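Local coordinates for protein TbiB1 (PDB 5V1V) that binds the leader peptide of a lasso-peptide precursor, as a PqqD-family recognition protein in RiPP biosynthesis, at residues G36-I39 and W40-E44. Residues are numbered along the deposited sequence; the frame is centred on the assembly and turned at random.
With ZN (zinc ion), chain E.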
loop_
_atom_site.group_PDB
_atom_site.type_symbol
_atom_site.label_atom_id
_atom_site.label_comp_id
_atom_site.label_asym_id
_atom_site.label_seq_id
_atom_site.Cartn_x
_atom_site.Cartn_y
_atom_site.Cartn_z
ATOM N N GLY A 36 1.457 -2.128 5.709
ATOM C CA GLY A 36 0.660 -1.717 4.541
ATOM C C GLY A 36 0.429 -0.218 4.495
ATOM O O GLY A 36 0.547 0.415 3.436
ATOM N N SER A 37 0.094 0.345 5.656
ATOM C CA SER A 37 -0.096 1.787 5.784
ATOM C C SER A 37 1.195 2.546 5.512
ATOM O O SER A 37 1.181 3.590 4.858
ATOM C CB SER A 37 -0.620 2.140 7.173
ATOM O OG SER A 37 -1.931 1.655 7.340
ATOM N N ARG A 38 2.312 2.017 6.008
ATOM C CA ARG A 38 3.602 2.647 5.767
ATOM C C ARG A 38 3.963 2.634 4.279
ATOM O O ARG A 38 4.409 3.652 3.737
ATOM C CB ARG A 38 4.714 2.004 6.601
ATOM C CG ARG A 38 6.072 2.670 6.420
ATOM C CD ARG A 38 6.141 4.079 6.988
ATOM N NE ARG A 38 7.463 4.655 6.762
ATOM C CZ ARG A 38 7.707 5.831 6.193
ATOM N NH1 ARG A 38 6.714 6.621 5.798
ATOM N NH2 ARG A 38 8.961 6.231 6.042
ATOM N N ILE A 39 3.774 1.487 3.629
ATOM C CA ILE A 39 3.987 1.391 2.187
ATOM C C ILE A 39 3.104 2.400 1.447
ATOM O O ILE A 39 3.583 3.095 0.552
ATOM C CB ILE A 39 3.769 -0.042 1.670
ATOM C CG1 ILE A 39 4.865 -0.951 2.234
ATOM C CG2 ILE A 39 3.771 -0.053 0.142
ATOM C CD1 ILE A 39 4.530 -2.424 2.135
ATOM N N TRP A 40 1.829 2.503 1.829
ATOM C CA TRP A 40 0.948 3.459 1.177
ATOM C C TRP A 40 1.473 4.888 1.314
ATOM O O TRP A 40 1.509 5.648 0.345
ATOM C CB TRP A 40 -0.462 3.335 1.735
ATOM C CG TRP A 40 -1.443 4.187 0.993
ATOM C CD1 TRP A 40 -1.895 5.424 1.365
ATOM C CD2 TRP A 40 -2.065 3.893 -0.270
ATOM N NE1 TRP A 40 -2.763 5.909 0.419
ATOM C CE2 TRP A 40 -2.896 4.989 -0.586
ATOM C CE3 TRP A 40 -2.021 2.804 -1.150
ATOM C CZ2 TRP A 40 -3.670 5.039 -1.749
ATOM C CZ3 TRP A 40 -2.796 2.854 -2.316
ATOM C CH2 TRP A 40 -3.609 3.968 -2.599
ATOM N N SER A 41 1.918 5.238 2.516
ATOM C CA SER A 41 2.462 6.573 2.749
ATOM C C SER A 41 3.673 6.866 1.862
ATOM O O SER A 41 3.825 7.982 1.345
ATOM C CB SER A 41 2.811 6.767 4.221
ATOM O OG SER A 41 1.641 6.737 5.016
ATOM N N LEU A 42 4.521 5.859 1.666
ATOM C CA LEU A 42 5.677 5.998 0.783
ATOM C C LEU A 42 5.256 6.134 -0.685
ATOM O O LEU A 42 5.833 6.923 -1.430
ATOM C CB LEU A 42 6.643 4.824 0.976
ATOM C CG LEU A 42 7.348 4.786 2.340
ATOM C CD1 LEU A 42 7.790 3.377 2.708
ATOM C CD2 LEU A 42 8.523 5.750 2.374
ATOM N N LEU A 43 4.242 5.367 -1.097
ATOM C CA LEU A 43 3.678 5.529 -2.441
ATOM C C LEU A 43 3.118 6.942 -2.638
ATOM O O LEU A 43 3.280 7.544 -3.703
ATOM C CB LEU A 43 2.594 4.488 -2.721
ATOM C CG LEU A 43 3.072 3.049 -2.905
ATOM C CD1 LEU A 43 1.867 2.125 -2.839
ATOM C CD2 LEU A 43 3.841 2.852 -4.203
ATOM N N GLU A 44 2.455 7.471 -1.612
ATOM C CA GLU A 44 1.932 8.838 -1.663
ATOM C C GLU A 44 3.026 9.867 -1.940
ATOM O O GLU A 44 2.772 10.887 -2.589
ATOM C CB GLU A 44 1.185 9.177 -0.373
ATOM C CG GLU A 44 -0.134 8.441 -0.238
ATOM C CD GLU A 44 -0.865 8.746 1.050
ATOM O OE1 GLU A 44 -0.256 8.640 2.131
ATOM O OE2 GLU A 44 -2.066 9.064 0.983
HETATM ZN ZN ZN E . -1.012 9.684 3.591
HETATM O O HOH W 1 4.072 6.638 7.309
HETATM O O HOH W 2 0.740 10.161 4.297
#
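R38 and L42, one turn apart on helix 34-44, illustrate how a long polar side chain can reach forward along its own helix to a residue one turn on. With CG anti to the backbone N (chi1 -178°) and a bend at chi2 (68°), the arginine chain runs toward the C-terminal end of the helix, and the methyl CD2 of L42 lies above the outer part of one guanidinium face, with R38 NH2 and L42 CD2 3.7 Å apart. S41 CB comes in at the border of the guanidinium. R38 NE also forms a salt bridge with E59 of helix 49-59.

Apolar packing continues through I39 and L43, whose side chains run alongside each other in one direction; I39 CG2 approaches L43 CD1 to 4.2 Å. Both also touch I52 of helix 49-59, and I39 packs on the bound peptide.

The polar framework is regular: W40 N binds G36 O at 2.9 Å, S41 N binds S37 O at 3.0 Å, and the pairs L42-R38 and L43-I39 repeat the pattern. A water accepts a bond from R38 NH1 (3.0 Å) and makes a weak one with S41 OG, bridging the two side chains.

Metal coordination occurs at the C-terminal end of the helix, where E44 OE1 binds zinc at 1.9 Å, while E44 OE2 stays 2.9 Å from the metal; H14 and a water also bind the ion. The arrangement is that of a largely buried alpha-helix of a PqqD-family domain, with i to i+4 bonding throughout, packed on helices 49-59 and 64-80 and on strand 5-6, with E44 tying it to H14 of strand 10-15 through zinc.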